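Local coordinates for protein 5-carboxyvanillate decarboxylase (Sphingomonas paucimobilis, PDB 4L6D) that probably decarboxylates 5-carboxyvanillate as a manganese-binding carboxy-lyase of the amidohydrolase superfamily, and is captured here with vanillic acid bound, at residues A231-L236 and E285-E290. Residues are numbered along the deposited sequence; the frame is centred on the assembly and turned at random.
Sequences AIPFWL and EVLGPE. With VNL (4-hydroxy-3-methoxybenzoate), chain L.
The carbonyl oxygen of Pro233 takes a hydrogen bond from the hydroxyl of Tyr282, a residue of helix 277-287, and packs against the second segment as well: Val286 CG2 lies 4.0 Å from Pro233 O. Both segments belong to the outer layer of the amidohydrolase (TIM-barrel) fold, where the loop after helix 226-230, together with the first residue of helix 236-249, meets the C-terminal end of helix 277-287. No hydrogen bond crosses between 231-236 and 285-290, and the buried surface totals just 159 Å², so the join is a small apolar one. Four side chains make it. Pro233 offers CG of its ring to Leu287 CD1 at 4.0 Å, while the two methyl ends Leu236 CD1 and Leu287 CD2 come within 3.9 Å, their side chains crossing at about a right angle. Leu287 thus divides its fork, one methyl for each partner. Its chi1 of -52° sets CG opposite the carbonyl carbon, from where the branch reaches across although the bond leaving its CA does not head that way. Phe263 of helix 259-266 touches both Pro233 and Leu287, and Val286 O accepts a hydrogen bond from Arg264 NE of that helix. One vanillate molecule sits beside the pair, in a pocket including Leu236, Val286 and Arg264 that does not share the manganese ligands. Leu236 CB stands 3.8 Å from ring carbon CO1 of the ligand. Val286 splits its methyls: CG2 faces Leu236 CD1 at 4.2 Å, and CG1 meets carboxylate oxygen O1 of the vanillate at 3.7 Å.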
loop_
_atom_site.group_PDB
_atom_site.type_symbol
_atom_site.label_atom_id
_atom_site.label_comp_id
_atom_site.label_asym_id
_atom_site.label_seq_id
_atom_site.Cartn_x
_atom_site.Cartn_y
_atom_site.Cartn_z
ATOM N N ALA A 231 -5.384 3.652 -0.394
ATOM C CA ALA A 231 -4.872 3.450 0.971
ATOM C C ALA A 231 -3.961 4.536 1.518
ATOM O O ALA A 231 -3.543 4.452 2.672
ATOM C CB ALA A 231 -4.231 2.057 1.154
ATOM N N ILE A 232 -3.665 5.554 0.716
ATOM C CA ILE A 232 -2.886 6.669 1.256
ATOM C C ILE A 232 -3.487 7.276 2.553
ATOM O O ILE A 232 -2.737 7.632 3.472
ATOM C CB ILE A 232 -2.548 7.729 0.182
ATOM C CG1 ILE A 232 -1.633 7.104 -0.880
ATOM C CG2 ILE A 232 -1.906 8.953 0.815
ATOM C CD1 ILE A 232 -1.517 7.921 -2.137
ATOM N N PRO A 233 -4.834 7.357 2.669
ATOM C CA PRO A 233 -5.363 7.890 3.932
ATOM C C PRO A 233 -4.904 7.095 5.163
ATOM O O PRO A 233 -4.797 7.661 6.261
ATOM C CB PRO A 233 -6.874 7.748 3.756
ATOM C CG PRO A 233 -7.078 7.922 2.261
ATOM C CD PRO A 233 -5.896 7.218 1.649
ATOM N N PHE A 234 -4.622 5.802 4.999
ATOM C CA PHE A 234 -4.226 4.971 6.133
ATOM C C PHE A 234 -2.798 5.273 6.556
ATOM O O PHE A 234 -2.449 5.107 7.727
ATOM C CB PHE A 234 -4.370 3.478 5.784
ATOM C CG PHE A 234 -4.494 2.578 6.985
ATOM C CD1 PHE A 234 -5.613 2.658 7.799
ATOM C CD2 PHE A 234 -3.520 1.636 7.284
ATOM C CE1 PHE A 234 -5.759 1.833 8.904
ATOM C CE2 PHE A 234 -3.660 0.790 8.392
ATOM C CZ PHE A 234 -4.785 0.892 9.199
ATOM N N TRP A 235 -1.984 5.720 5.594
ATOM C CA TRP A 235 -0.542 5.926 5.808
ATOM C C TRP A 235 -0.134 7.345 6.221
ATOM O O TRP A 235 1.062 7.632 6.326
ATOM C CB TRP A 235 0.242 5.585 4.539
ATOM C CG TRP A 235 0.309 4.131 4.139
ATOM C CD1 TRP A 235 -0.395 3.511 3.138
ATOM C CD2 TRP A 235 1.179 3.130 4.690
ATOM N NE1 TRP A 235 -0.028 2.191 3.051
ATOM C CE2 TRP A 235 0.944 1.932 3.979
ATOM C CE3 TRP A 235 2.132 3.132 5.713
ATOM C CZ2 TRP A 235 1.612 0.746 4.268
ATOM C CZ3 TRP A 235 2.800 1.941 6.004
ATOM C CH2 TRP A 235 2.536 0.767 5.275
ATOM N N LEU A 236 -1.098 8.244 6.415
ATOM C CA LEU A 236 -0.780 9.664 6.614
ATOM C C LEU A 236 0.185 9.950 7.762
ATOM O O LEU A 236 1.102 10.756 7.620
ATOM C CB LEU A 236 -2.064 10.480 6.825
ATOM C CG LEU A 236 -3.042 10.491 5.642
ATOM C CD1 LEU A 236 -4.274 11.319 5.988
ATOM C CD2 LEU A 236 -2.391 10.991 4.345
ATOM N N GLU A 285 -13.018 10.562 8.959
ATOM C CA GLU A 285 -12.372 11.087 10.158
ATOM C C GLU A 285 -11.029 11.773 9.908
ATOM O O GLU A 285 -10.741 12.817 10.515
ATOM C CB GLU A 285 -12.193 9.987 11.213
ATOM C CG GLU A 285 -11.524 10.504 12.473
ATOM C CD GLU A 285 -11.289 9.440 13.524
ATOM O OE1 GLU A 285 -11.779 8.305 13.361
ATOM O OE2 GLU A 285 -10.606 9.752 14.523
ATOM N N VAL A 286 -10.197 11.189 9.046
ATOM C CA VAL A 286 -8.862 11.734 8.811
ATOM C C VAL A 286 -8.789 12.738 7.660
ATOM O O VAL A 286 -7.880 13.564 7.634
ATOM C CB VAL A 286 -7.778 10.638 8.639
ATOM C CG1 VAL A 286 -7.780 9.701 9.842
ATOM C CG2 VAL A 286 -7.969 9.864 7.337
ATOM N N LEU A 287 -9.723 12.666 6.711
ATOM C CA LEU A 287 -9.715 13.595 5.576
ATOM C C LEU A 287 -10.747 14.702 5.667
ATOM O O LEU A 287 -10.595 15.753 5.025
ATOM C CB LEU A 287 -9.944 12.855 4.255
ATOM C CG LEU A 287 -9.047 11.658 3.957
ATOM C CD1 LEU A 287 -9.470 11.046 2.630
ATOM C CD2 LEU A 287 -7.559 12.051 3.923
ATOM N N GLY A 288 -11.793 14.482 6.455
ATOM C CA GLY A 288 -12.920 15.393 6.475
ATOM C C GLY A 288 -13.997 14.890 5.530
ATOM O O GLY A 288 -13.688 14.308 4.490
ATOM N N PRO A 289 -15.272 15.101 5.889
ATOM C CA PRO A 289 -16.378 14.608 5.062
ATOM C C PRO A 289 -16.447 15.240 3.664
ATOM O O PRO A 289 -17.036 14.628 2.782
ATOM C CB PRO A 289 -17.617 14.955 5.894
ATOM C CG PRO A 289 -17.172 16.109 6.780
ATOM C CD PRO A 289 -15.744 15.777 7.109
ATOM N N GLU A 290 -15.855 16.415 3.458
ATOM C CA GLU A 290 -15.857 17.050 2.136
ATOM C C GLU A 290 -14.938 16.350 1.137
ATOM O O GLU A 290 -15.022 16.619 -0.053
ATOM C CB GLU A 290 -15.451 18.521 2.246
ATOM C CG GLU A 290 -16.467 19.397 2.925
ATOM C CD GLU A 290 -15.880 20.747 3.293
ATOM O OE1 GLU A 290 -14.994 20.789 4.176
ATOM O OE2 GLU A 290 -16.292 21.757 2.686
HETATM C C1 VNL L . -2.467 12.054 11.645
HETATM C CO1 VNL L . -1.884 11.948 10.369
HETATM C CO2 VNL L . -1.986 12.964 12.612
HETATM C CM1 VNL L . -0.788 12.755 10.019
HETATM C CM2 VNL L . -0.897 13.775 12.292
HETATM O OM VNL L . -0.342 14.695 13.144
HETATM C CZ VNL L . -0.280 13.663 10.958
HETATM C CC VNL L . -3.639 11.182 11.991
HETATM C CV VNL L . -0.890 14.900 14.458
HETATM O O1 VNL L . -4.516 10.922 11.118
HETATM O O2 VNL L . -3.693 10.742 13.169
HETATM O O3 VNL L . 0.854 14.416 10.753
#